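PDB 4OPE: Nrps/pks from Streptomyces albus, which probably catalyses decarboxylative chain elongation as a ketosynthase domain of the AT-less type I polyketide synthase system that makes oxazolomycin. Local coordinates for residues V10-A15 with L247-S252; D6-I11 with L262-S267; A495-V500 with G527-A532; E446-C451 with R539-L544. One frame throughout, in Å; residues are numbered along the deposited sequence.

Contact 1: residues V10-A15 with L247-S252; sequences VIVGVA and LLKRRS
Val10 and Lys249 face each other as an antiparallel hydrogen-bonded pair, and Ile11 and Leu248 follow as a non-hydrogen-bonded pair whose CA atoms lie 4.7 Å apart. The strand segments 10-15 and 247-250 run at 141° to each other. Val10 N gives a nearly straight bond to Lys249 O (2.8 Å, 171°), while the return bond from Lys249 N to Val10 O is longer and bent. Leu247 serves two residues: its O accepts from Val12 N at 2.8 Å, and its N reaches Gly13 O. On the face shared by Ile11 and Leu248, the two side chains run alongside in the same direction, with Ile11 CG1 3.6 Å from Leu248 CD2, and helix 178-192 covers the leucine. Val12 CG2 touches Leu247 CD2, and both its methyls meet CD of Lys249, whose chain crosses the valine at about a right angle. Val10 places CG1 anti to its carbonyl carbon (chi1 -61°), against Arg251 CG at 4.0 Å; the other methyl, CG2, comes up to Lys249 O. With alanine in place of Val10, the aliphatic part of Arg251, whose far end pairs with Glu8, is likely to lose the methyl it packs on. The pairing joins the first strand to the antiparallel fifth strand of the N-terminal half of the thiolase fold, in the 3-2-4-5-1 order of its sheet.

Contact 2: residues D6-I11 with L262-S267; sequences DDEIVI and LAVVRS
Ile11 O accepts from Leu262 N at 2.8 Å (N-H...O 163°). The neighbouring Ile11 N gives a straight bond to Ala263 O at 3.0 Å. Further along, the bond from Val265 N to Ile9 O is more bent. Between these bonds Val10 and Val264 form a non-hydrogen-bonded antiparallel pair, with Val10 CG1 4.1 Å from Val264 CG2. Ile11 divides its branches: CG1 meets Val265 CG2 at 4.0 Å, whereas CG2 packs on Leu262 CB, each partner crossing it at about a right angle. Val264 sets CG1 anti to its backbone N (chi1 176°), and there the methyl supports the carboxylate of Glu8, with CG1 3.7 Å from OE1. That oxygen also takes a salt bridge from Arg251, so the carboxylate meets a methyl and a charge at once. Arg266 and Ser267 both face Ile432 across the next strand pair, a classic beta bulge. By topology, strands 9-17 and 263-272 are the first strands of the two halves of the thiolase fold, and their antiparallel pairing runs the halves into one mixed sheet.

Contact 3: residues A495-V500 with G527-A532; sequences AHRLAV and GTASRA
Arg497 sets CG anti to its carbonyl carbon (chi1 -57°) and bends again at chi2 (-86°), which carries its guanidinium over Ala529; CB of that alanine lies over one face of the group, toward its rim, 4.0 Å from Arg497 NH2. The two segments run along, and just past the end of, the last two strands of a three-stranded antiparallel sheet in the alpha/beta subdomain after the ketosynthase core, consistent with the linker domain that flanks ketosynthases in modular synthases. On the other face of the sheet His496 and Thr528 make a non-hydrogen-bonded pair, with their side chains alongside and pointing the same way. Thr528 OG1 sits above the rim of the imidazole, 4.0 Å from His496 CE1. The backbone carries most of the grip. Ala529 N bonds Ala495 O at 2.8 Å, extending the ladder one step past the strand end. Arg497 also reaches beyond the pair: NE bonds Met494 O, NH1 bonds Trp548 O, and its charge rests against the Trp548 ring as a cation-pi contact. A leucine in its place would probably leave both carbonyls without these donors and the indole without its cation. Arg497 and Gly527 form a hydrogen-bonded pair with two bonds: Arg497 N reaches Gly527 O at 2.8 Å, and Gly527 N comes to Arg497 O at 3.1 Å.

Contact 4: residues E446-C451 with R539-L544; sequences EPPYVC and RTAPEL
Pro448, which follows a cis peptide bond, starts the contact by bringing its ring up to the first turn of the helix: its CG lies 4.0 Å from Ala541 CB. At Tyr449 it is the backbone that touches, the carbonyl carbon C standing 3.9 Å from the same Ala541 CB. The tyrosine side chain turns from the helix; Pro447 CA lies over one face of its ring, and its hydroxyl bonds Gln445 O. Val450 faces the helix again. Its torsion (chi1 58°) lodges CG1 between backbone N and carbonyl carbon, and from there the methyl meets Leu544 CB at 4.2 Å, the two side chains crossing at about a right angle. No hydrogen bond spans the two segments, so the contact is apolar, with the small Ala541 methyl held against proline ring and strand backbone. The helix start has its own polar fastening. Thr540 is the N-cap and forms a capping box with Glu543: Thr540 OG1 donates to the anti lone pair of Glu543 OE1 at 2.8 Å, while the two backbone N-H bonds of the box are weak. Strand 449-455 is an outer strand of the three-stranded sheet, beside strand 496-502, whose Val501 also touches Pro448 and Ala541. Helix 541-550 covers the Val450 side of it, and helix 481-488 takes Tyr449 on the other.

How the contacts relate
Contacts 1 and 2 share Val10 and Ile11 and flank strand 9-17 with two antiparallel neighbours in the buried sheet of the ketosynthase; the salt bridge between Arg251 and Glu8 ties them together. Contacts 3 and 4 belong to the separate three-stranded sheet of the smaller alpha/beta subdomain, their centres at least 30 Å from those of the first two. They adjoin through Cys451 N and Val500 O, probably hydrogen-bonded, and contact 3 is nested in the chain loop that contact 4 closes. Three of the four are strand ladders, contact 3 at the surface with polar side chains beside its backbone bonds; contact 4 instead is buried, apolar helix-on-strand packing.

Contact 1: residues V10-A15 with L247-S252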
loop_
_atom_site.group_PDB
_atom_site.type_symbol
_atom_site.label_atom_id
_atom_site.label_comp_id
_atom_site.label_asym_id
_atom_site.label_seq_id
_atom_site.Cartn_x
_atom_site.Cartn_y
_atom_site.Cartn_z
ATOM N N VAL A 10 0.179 2.441 -21.559
ATOM C CA VAL A 10 0.732 3.759 -21.839
ATOM C C VAL A 10 0.258 4.789 -20.837
ATOM O O VAL A 10 -0.735 4.592 -20.149
ATOM C CB VAL A 10 0.328 4.263 -23.221
ATOM C CG1 VAL A 10 0.842 3.311 -24.306
ATOM C CG2 VAL A 10 -1.188 4.443 -23.324
ATOM N N ILE A 11 1.012 5.871 -20.750
ATOM C CA ILE A 11 0.697 6.970 -19.905
ATOM C C ILE A 11 0.078 8.044 -20.793
ATOM O O ILE A 11 0.680 8.510 -21.758
ATOM C CB ILE A 11 1.968 7.579 -19.274
ATOM C CG1 ILE A 11 2.582 6.634 -18.249
ATOM C CG2 ILE A 11 1.686 8.948 -18.614
ATOM C CD1 ILE A 11 3.917 7.135 -17.736
ATOM N N VAL A 12 -1.092 8.507 -20.415
ATOM C CA VAL A 12 -1.764 9.488 -21.226
ATOM C C VAL A 12 -1.993 10.802 -20.528
ATOM O O VAL A 12 -2.672 11.625 -21.046
ATOM C CB VAL A 12 -3.121 8.968 -21.696
ATOM C CG1 VAL A 12 -2.956 7.643 -22.403
ATOM C CG2 VAL A 12 -4.103 8.854 -20.528
ATOM N N GLY A 13 -1.468 11.001 -19.340
ATOM C CA GLY A 13 -1.516 12.350 -18.732
ATOM C C GLY A 13 -0.667 12.368 -17.490
ATOM O O GLY A 13 -0.410 11.346 -16.919
ATOM N N VAL A 14 -0.254 13.534 -17.069
ATOM C CA VAL A 14 0.559 13.656 -15.856
ATOM C C VAL A 14 0.291 14.992 -15.222
ATOM O O VAL A 14 0.005 15.966 -15.917
ATOM C CB VAL A 14 2.088 13.493 -16.176
ATOM C CG1 VAL A 14 2.544 14.430 -17.319
ATOM C CG2 VAL A 14 2.971 13.647 -14.930
ATOM N N ALA A 15 0.429 15.044 -13.917
ATOM C CA ALA A 15 0.288 16.272 -13.182
ATOM C C ALA A 15 1.072 16.216 -11.881
ATOM O O ALA A 15 1.362 15.139 -11.377
ATOM C CB ALA A 15 -1.180 16.515 -12.924
ATOM N N LEU A 247 -1.725 8.998 -15.529
ATOM C CA LEU A 247 -2.969 8.269 -15.877
ATOM C C LEU A 247 -2.628 7.225 -16.896
ATOM O O LEU A 247 -1.993 7.529 -17.904
ATOM C CB LEU A 247 -4.054 9.218 -16.412
ATOM C CG LEU A 247 -5.437 8.550 -16.616
ATOM C CD1 LEU A 247 -6.067 8.171 -15.314
ATOM C CD2 LEU A 247 -6.384 9.476 -17.315
ATOM N N LEU A 248 -3.057 6.004 -16.616
ATOM C CA LEU A 248 -2.643 4.827 -17.373
ATOM C C LEU A 248 -3.798 4.148 -18.117
ATOM O O LEU A 248 -4.953 4.205 -17.687
ATOM C CB LEU A 248 -1.999 3.838 -16.420
ATOM C CG LEU A 248 -0.820 4.386 -15.608
ATOM C CD1 LEU A 248 -0.574 3.535 -14.371
ATOM C CD2 LEU A 248 0.429 4.427 -16.467
ATOM N N LYS A 249 -3.462 3.507 -19.226
ATOM C CA LYS A 249 -4.440 3.009 -20.209
ATOM C C LYS A 249 -3.761 1.941 -21.065
ATOM O O LYS A 249 -2.557 2.020 -21.276
ATOM C CB LYS A 249 -4.807 4.146 -21.157
ATOM C CG LYS A 249 -6.271 4.410 -21.424
ATOM C CD LYS A 249 -6.481 5.890 -21.646
ATOM C CE LYS A 249 -7.957 6.286 -21.692
ATOM N NZ LYS A 249 -8.154 7.671 -21.138
ATOM N N ARG A 250 -4.516 0.979 -21.583
ATOM C CA ARG A 250 -4.026 0.132 -22.673
ATOM C C ARG A 250 -3.804 0.943 -23.928
ATOM O O ARG A 250 -4.623 1.822 -24.237
ATOM C CB ARG A 250 -5.013 -0.964 -22.994
ATOM C CG ARG A 250 -4.994 -2.072 -21.984
ATOM C CD ARG A 250 -5.889 -3.180 -22.437
ATOM N NE ARG A 250 -6.167 -4.171 -21.405
ATOM C CZ ARG A 250 -5.345 -5.167 -21.079
ATOM N NH1 ARG A 250 -4.144 -5.294 -21.663
ATOM N NH2 ARG A 250 -5.729 -6.034 -20.143
ATOM N N ARG A 251 -2.717 0.662 -24.663
ATOM C CA ARG A 251 -2.455 1.402 -25.909
ATOM C C ARG A 251 -3.680 1.440 -26.825
ATOM O O ARG A 251 -4.049 2.505 -27.326
ATOM C CB ARG A 251 -1.289 0.832 -26.711
ATOM C CG ARG A 251 -0.708 1.891 -27.653
ATOM C CD ARG A 251 -0.113 1.370 -28.953
ATOM N NE ARG A 251 1.331 1.085 -28.909
ATOM C CZ ARG A 251 2.321 1.995 -28.928
ATOM N NH1 ARG A 251 3.580 1.554 -28.909
ATOM N NH2 ARG A 251 2.087 3.328 -28.942
ATOM N N SER A 252 -4.307 0.279 -27.015
ATOM C CA SER A 252 -5.486 0.173 -27.845
ATOM C C SER A 252 -6.568 1.138 -27.392
ATOM O O SER A 252 -7.219 1.773 -28.215
ATOM C CB SER A 252 -6.027 -1.247 -27.842
ATOM O OG SER A 252 -6.213 -1.725 -26.521
#

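Contact 2: residues D6-I11 with L262-S267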
loop_
_atom_site.group_PDB
_atom_site.type_symbol
_atom_site.label_atom_id
_atom_site.label_comp_id
_atom_site.label_asym_id
_atom_site.label_seq_id
_atom_site.Cartn_x
_atom_site.Cartn_y
_atom_site.Cartn_z
ATOM N N ASP A 6 0.864 -8.421 -24.784
ATOM C CA ASP A 6 0.927 -7.847 -26.166
ATOM C C ASP A 6 0.434 -6.389 -26.220
ATOM O O ASP A 6 1.148 -5.514 -26.733
ATOM C CB ASP A 6 0.129 -8.710 -27.148
ATOM C CG ASP A 6 -0.119 -8.000 -28.468
ATOM O OD1 ASP A 6 0.797 -7.295 -28.947
ATOM O OD2 ASP A 6 -1.233 -8.134 -29.017
ATOM N N ASP A 7 -0.785 -6.135 -25.721
ATOM C CA ASP A 7 -1.274 -4.760 -25.575
ATOM C C ASP A 7 -0.514 -4.058 -24.410
ATOM O O ASP A 7 -0.458 -4.509 -23.249
ATOM C CB ASP A 7 -2.798 -4.689 -25.403
ATOM C CG ASP A 7 -3.385 -3.326 -25.845
ATOM O OD1 ASP A 7 -2.608 -2.392 -26.162
ATOM O OD2 ASP A 7 -4.638 -3.184 -25.886
ATOM N N GLU A 8 0.099 -2.945 -24.759
ATOM C CA GLU A 8 1.016 -2.301 -23.877
ATOM C C GLU A 8 0.210 -1.351 -23.008
ATOM O O GLU A 8 -0.898 -0.946 -23.366
ATOM C CB GLU A 8 2.061 -1.542 -24.699
ATOM C CG GLU A 8 2.568 -2.284 -25.943
ATOM C CD GLU A 8 3.671 -1.519 -26.660
ATOM O OE1 GLU A 8 3.331 -0.512 -27.336
ATOM O OE2 GLU A 8 4.866 -1.922 -26.536
ATOM N N ILE A 9 0.774 -0.990 -21.869
ATOM C CA ILE A 9 0.233 0.065 -21.100
ATOM C C ILE A 9 0.926 1.329 -21.512
ATOM O O ILE A 9 2.126 1.297 -21.754
ATOM C CB ILE A 9 0.538 -0.133 -19.644
ATOM C CG1 ILE A 9 -0.001 -1.479 -19.179
ATOM C CG2 ILE A 9 -0.066 0.998 -18.832
ATOM C CD1 ILE A 9 -1.462 -1.653 -19.440
ATOM N N VAL A 10 0.179 2.441 -21.559
ATOM C CA VAL A 10 0.732 3.759 -21.839
ATOM C C VAL A 10 0.258 4.789 -20.837
ATOM O O VAL A 10 -0.735 4.592 -20.149
ATOM C CB VAL A 10 0.328 4.263 -23.221
ATOM C CG1 VAL A 10 0.842 3.311 -24.306
ATOM C CG2 VAL A 10 -1.188 4.443 -23.324
ATOM N N ILE A 11 1.012 5.871 -20.750
ATOM C CA ILE A 11 0.697 6.970 -19.905
ATOM C C ILE A 11 0.078 8.044 -20.793
ATOM O O ILE A 11 0.680 8.510 -21.758
ATOM C CB ILE A 11 1.968 7.579 -19.274
ATOM C CG1 ILE A 11 2.582 6.634 -18.249
ATOM C CG2 ILE A 11 1.686 8.948 -18.614
ATOM C CD1 ILE A 11 3.917 7.135 -17.736
ATOM N N LEU A 262 1.964 9.946 -23.764
ATOM C CA LEU A 262 3.193 10.560 -23.264
ATOM C C LEU A 262 4.381 9.632 -23.261
ATOM O O LEU A 262 5.535 10.086 -23.282
ATOM C CB LEU A 262 2.967 11.050 -21.836
ATOM C CG LEU A 262 2.427 12.479 -21.683
ATOM C CD1 LEU A 262 1.497 12.837 -22.801
ATOM C CD2 LEU A 262 1.695 12.681 -20.392
ATOM N N ALA A 263 4.108 8.332 -23.184
ATOM C CA ALA A 263 5.156 7.333 -23.086
ATOM C C ALA A 263 4.518 5.957 -23.030
ATOM O O ALA A 263 3.406 5.771 -22.531
ATOM C CB ALA A 263 6.001 7.557 -21.836
ATOM N N VAL A 264 5.247 4.990 -23.543
ATOM C CA VAL A 264 4.860 3.612 -23.434
ATOM C C VAL A 264 5.638 3.048 -22.282
ATOM O O VAL A 264 6.881 3.187 -22.230
ATOM C CB VAL A 264 5.286 2.834 -24.693
ATOM C CG1 VAL A 264 4.982 1.358 -24.545
ATOM C CG2 VAL A 264 4.612 3.424 -25.910
ATOM N N VAL A 265 4.921 2.383 -21.381
ATOM C CA VAL A 265 5.537 1.713 -20.272
ATOM C C VAL A 265 6.020 0.337 -20.694
ATOM O O VAL A 265 5.265 -0.619 -20.660
ATOM C CB VAL A 265 4.543 1.590 -19.142
ATOM C CG1 VAL A 265 5.161 0.824 -17.950
ATOM C CG2 VAL A 265 4.128 3.004 -18.727
ATOM N N ARG A 266 7.279 0.251 -21.102
ATOM C CA ARG A 266 7.820 -1.003 -21.612
ATOM C C ARG A 266 7.882 -2.106 -20.550
ATOM O O ARG A 266 7.542 -3.239 -20.827
ATOM C CB ARG A 266 9.193 -0.771 -22.259
ATOM C CG ARG A 266 9.129 -0.026 -23.622
ATOM C CD ARG A 266 8.977 -0.950 -24.835
ATOM N NE ARG A 266 10.170 -1.797 -25.045
ATOM C CZ ARG A 266 11.304 -1.413 -25.655
ATOM N NH1 ARG A 266 11.419 -0.188 -26.164
ATOM N NH2 ARG A 266 12.331 -2.258 -25.777
ATOM N N SER A 267 8.307 -1.761 -19.345
ATOM C CA SER A 267 8.330 -2.687 -18.224
ATOM C C SER A 267 8.390 -1.983 -16.847
ATOM O O SER A 267 8.776 -0.801 -16.721
ATOM C CB SER A 267 9.519 -3.652 -18.342
ATOM O OG SER A 267 10.752 -3.041 -17.953
#

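Contact 3: residues A495-V500 with G527-A532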
loop_
_atom_site.group_PDB
_atom_site.type_symbol
_atom_site.label_atom_id
_atom_site.label_comp_id
_atom_site.label_asym_id
_atom_site.label_seq_id
_atom_site.Cartn_x
_atom_site.Cartn_y
_atom_site.Cartn_z
ATOM N N ALA A 495 -20.895 25.582 -13.553
ATOM C CA ALA A 495 -22.029 26.494 -13.533
ATOM C C ALA A 495 -21.760 27.800 -14.249
ATOM O O ALA A 495 -22.605 28.208 -15.071
ATOM C CB ALA A 495 -22.456 26.768 -12.103
ATOM N N HIS A 496 -20.636 28.471 -13.949
ATOM C CA HIS A 496 -20.388 29.834 -14.502
ATOM C C HIS A 496 -19.674 29.769 -15.822
ATOM O O HIS A 496 -18.647 29.143 -15.931
ATOM C CB HIS A 496 -19.621 30.710 -13.525
ATOM C CG HIS A 496 -20.409 31.031 -12.312
ATOM N ND1 HIS A 496 -20.753 32.322 -11.975
ATOM C CD2 HIS A 496 -21.050 30.222 -11.433
ATOM C CE1 HIS A 496 -21.552 32.296 -10.920
ATOM N NE2 HIS A 496 -21.735 31.035 -10.562
ATOM N N ARG A 497 -20.205 30.422 -16.840
ATOM C CA ARG A 497 -19.760 30.181 -18.213
ATOM C C ARG A 497 -19.187 31.415 -18.824
ATOM O O ARG A 497 -19.666 32.527 -18.594
ATOM C CB ARG A 497 -20.934 29.699 -19.070
ATOM C CG ARG A 497 -21.628 28.438 -18.547
ATOM C CD ARG A 497 -20.914 27.225 -19.062
ATOM N NE ARG A 497 -21.346 26.021 -18.403
ATOM C CZ ARG A 497 -21.919 24.977 -18.988
ATOM N NH1 ARG A 497 -22.159 24.913 -20.287
ATOM N NH2 ARG A 497 -22.224 23.949 -18.241
ATOM N N LEU A 498 -18.156 31.206 -19.620
ATOM C CA LEU A 498 -17.618 32.236 -20.518
ATOM C C LEU A 498 -17.349 31.632 -21.929
ATOM O O LEU A 498 -16.948 30.499 -22.039
ATOM C CB LEU A 498 -16.364 32.852 -19.920
ATOM C CG LEU A 498 -15.780 33.996 -20.715
ATOM C CD1 LEU A 498 -15.061 34.954 -19.788
ATOM C CD2 LEU A 498 -14.808 33.525 -21.770
ATOM N N ALA A 499 -17.583 32.386 -22.999
ATOM C CA ALA A 499 -17.212 31.921 -24.331
ATOM C C ALA A 499 -16.788 33.031 -25.253
ATOM O O ALA A 499 -17.268 34.179 -25.155
ATOM C CB ALA A 499 -18.352 31.160 -24.965
ATOM N N VAL A 500 -15.898 32.684 -26.166
ATOM C CA VAL A 500 -15.421 33.620 -27.159
ATOM C C VAL A 500 -15.295 32.893 -28.470
ATOM O O VAL A 500 -14.894 31.724 -28.535
ATOM C CB VAL A 500 -14.032 34.158 -26.818
ATOM C CG1 VAL A 500 -13.760 35.419 -27.593
ATOM C CG2 VAL A 500 -13.923 34.436 -25.324
ATOM N N GLY A 527 -22.508 33.752 -18.902
ATOM C CA GLY A 527 -23.787 33.428 -18.322
ATOM C C GLY A 527 -23.660 32.346 -17.298
ATOM O O GLY A 527 -22.585 31.855 -17.054
ATOM N N THR A 528 -24.757 32.003 -16.670
ATOM C CA THR A 528 -24.764 30.893 -15.745
ATOM C C THR A 528 -25.601 29.807 -16.368
ATOM O O THR A 528 -26.598 30.078 -17.031
ATOM C CB THR A 528 -25.301 31.322 -14.376
ATOM O OG1 THR A 528 -24.313 32.146 -13.755
ATOM C CG2 THR A 528 -25.502 30.115 -13.494
ATOM N N ALA A 529 -25.170 28.569 -16.201
ATOM C CA ALA A 529 -25.878 27.484 -16.839
ATOM C C ALA A 529 -27.258 27.382 -16.226
ATOM O O ALA A 529 -27.450 27.784 -15.096
ATOM C CB ALA A 529 -25.131 26.173 -16.659
ATOM N N SER A 530 -28.201 26.843 -16.985
ATOM C CA SER A 530 -29.512 26.464 -16.448
ATOM C C SER A 530 -29.853 25.085 -16.979
ATOM O O SER A 530 -29.310 24.640 -17.983
ATOM C CB SER A 530 -30.599 27.503 -16.801
ATOM O OG SER A 530 -30.560 27.817 -18.174
ATOM N N ARG A 531 -30.752 24.408 -16.298
ATOM C CA ARG A 531 -31.047 23.036 -16.634
ATOM C C ARG A 531 -31.842 23.008 -17.914
ATOM O O ARG A 531 -32.607 23.917 -18.195
ATOM C CB ARG A 531 -31.795 22.357 -15.497
ATOM C CG ARG A 531 -31.015 22.455 -14.191
ATOM C CD ARG A 531 -31.766 21.823 -13.050
ATOM N NE ARG A 531 -30.940 21.725 -11.858
ATOM C CZ ARG A 531 -31.411 21.394 -10.660
ATOM N NH1 ARG A 531 -32.698 21.144 -10.489
ATOM N NH2 ARG A 531 -30.604 21.313 -9.613
ATOM N N ALA A 532 -31.608 21.956 -18.690
ATOM C CA ALA A 532 -32.174 21.733 -20.019
ATOM C C ALA A 532 -32.037 22.910 -20.992
ATOM O O ALA A 532 -32.854 23.075 -21.905
ATOM C CB ALA A 532 -33.617 21.268 -19.912
#

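Contact 4: residues E446-C451 with R539-L544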
loop_
_atom_site.group_PDB
_atom_site.type_symbol
_atom_site.label_atom_id
_atom_site.label_comp_id
_atom_site.label_asym_id
_atom_site.label_seq_id
_atom_site.Cartn_x
_atom_site.Cartn_y
_atom_site.Cartn_z
ATOM N N GLU A 446 -11.072 24.692 -39.416
ATOM C CA GLU A 446 -10.728 26.073 -39.804
ATOM C C GLU A 446 -11.510 27.046 -38.934
ATOM O O GLU A 446 -12.571 26.712 -38.433
ATOM C CB GLU A 446 -11.022 26.367 -41.300
ATOM C CG GLU A 446 -9.977 25.853 -42.307
ATOM C CD GLU A 446 -8.934 26.892 -42.782
ATOM O OE1 GLU A 446 -8.210 27.511 -41.958
ATOM O OE2 GLU A 446 -8.796 27.063 -44.014
ATOM N N PRO A 447 -10.987 28.262 -38.761
ATOM C CA PRO A 447 -11.676 29.213 -37.922
ATOM C C PRO A 447 -13.073 29.567 -38.428
ATOM O O PRO A 447 -13.458 29.204 -39.516
ATOM C CB PRO A 447 -10.757 30.461 -37.957
ATOM C CG PRO A 447 -9.868 30.277 -39.134
ATOM C CD PRO A 447 -9.691 28.783 -39.231
ATOM N N PRO A 448 -13.843 30.258 -37.614
ATOM C CA PRO A 448 -13.498 30.556 -36.242
ATOM C C PRO A 448 -13.725 29.346 -35.312
ATOM O O PRO A 448 -14.161 28.241 -35.741
ATOM C CB PRO A 448 -14.415 31.708 -35.906
ATOM C CG PRO A 448 -15.648 31.402 -36.702
ATOM C CD PRO A 448 -15.133 30.827 -38.000
ATOM N N TYR A 449 -13.342 29.549 -34.059
ATOM C CA TYR A 449 -13.360 28.515 -33.106
ATOM C C TYR A 449 -14.044 29.113 -31.924
ATOM O O TYR A 449 -14.125 30.342 -31.797
ATOM C CB TYR A 449 -11.952 28.083 -32.721
ATOM C CG TYR A 449 -11.045 27.660 -33.852
ATOM C CD1 TYR A 449 -11.181 26.437 -34.478
ATOM C CD2 TYR A 449 -9.977 28.476 -34.249
ATOM C CE1 TYR A 449 -10.317 26.064 -35.504
ATOM C CE2 TYR A 449 -9.108 28.097 -35.272
ATOM C CZ TYR A 449 -9.298 26.902 -35.903
ATOM O OH TYR A 449 -8.434 26.545 -36.916
ATOM N N VAL A 450 -14.540 28.234 -31.056
ATOM C CA VAL A 450 -15.118 28.686 -29.803
ATOM C C VAL A 450 -14.178 28.322 -28.699
ATOM O O VAL A 450 -13.670 27.205 -28.677
ATOM C CB VAL A 450 -16.488 28.055 -29.523
ATOM C CG1 VAL A 450 -16.402 26.545 -29.487
ATOM C CG2 VAL A 450 -17.051 28.593 -28.221
ATOM N N CYS A 451 -13.927 29.277 -27.817
ATOM C CA CYS A 451 -13.214 29.029 -26.600
ATOM C C CYS A 451 -14.228 28.991 -25.498
ATOM O O CYS A 451 -14.858 29.990 -25.183
ATOM C CB CYS A 451 -12.245 30.155 -26.294
ATOM S SG CYS A 451 -11.663 30.239 -24.567
ATOM N N ARG A 539 -23.620 24.050 -35.940
ATOM C CA ARG A 539 -22.204 23.872 -35.565
ATOM C C ARG A 539 -21.258 25.058 -35.850
ATOM O O ARG A 539 -20.065 24.956 -35.598
ATOM C CB ARG A 539 -21.642 22.571 -36.191
ATOM C CG ARG A 539 -22.106 21.230 -35.526
ATOM C CD ARG A 539 -21.851 21.023 -33.993
ATOM N NE ARG A 539 -20.435 21.032 -33.521
ATOM C CZ ARG A 539 -20.018 20.693 -32.280
ATOM N NH1 ARG A 539 -20.888 20.299 -31.341
ATOM N NH2 ARG A 539 -18.717 20.741 -31.960
ATOM N N THR A 540 -21.756 26.188 -36.321
ATOM C CA THR A 540 -20.906 27.368 -36.361
ATOM C C THR A 540 -20.554 27.804 -34.941
ATOM O O THR A 540 -21.287 27.585 -33.994
ATOM C CB THR A 540 -21.552 28.600 -37.024
ATOM O OG1 THR A 540 -22.567 29.121 -36.156
ATOM C CG2 THR A 540 -22.152 28.268 -38.421
ATOM N N ALA A 541 -19.429 28.483 -34.825
ATOM C CA ALA A 541 -18.874 28.857 -33.540
ATOM C C ALA A 541 -19.794 29.789 -32.728
ATOM O O ALA A 541 -20.003 29.566 -31.552
ATOM C CB ALA A 541 -17.485 29.469 -33.755
ATOM N N PRO A 542 -20.346 30.843 -33.354
ATOM C CA PRO A 542 -21.301 31.711 -32.627
ATOM C C PRO A 542 -22.459 30.922 -32.024
ATOM O O PRO A 542 -22.915 31.202 -30.903
ATOM C CB PRO A 542 -21.843 32.643 -33.705
ATOM C CG PRO A 542 -20.917 32.522 -34.862
ATOM C CD PRO A 542 -20.219 31.201 -34.773
ATOM N N GLU A 543 -22.934 29.939 -32.774
ATOM C CA GLU A 543 -24.007 29.066 -32.296
ATOM C C GLU A 543 -23.563 28.239 -31.130
ATOM O O GLU A 543 -24.310 28.070 -30.186
ATOM C CB GLU A 543 -24.514 28.141 -33.421
ATOM C CG GLU A 543 -25.274 28.873 -34.500
ATOM C CD GLU A 543 -25.749 27.943 -35.597
ATOM O OE1 GLU A 543 -24.906 27.569 -36.459
ATOM O OE2 GLU A 543 -26.988 27.642 -35.622
ATOM N N LEU A 544 -22.347 27.733 -31.223
ATOM C CA LEU A 544 -21.708 26.955 -30.156
ATOM C C LEU A 544 -21.449 27.793 -28.940
ATOM O O LEU A 544 -21.806 27.410 -27.826
ATOM C CB LEU A 544 -20.398 26.333 -30.641
ATOM C CG LEU A 544 -20.574 25.345 -31.826
ATOM C CD1 LEU A 544 -19.260 24.687 -32.220
ATOM C CD2 LEU A 544 -21.607 24.292 -31.501
#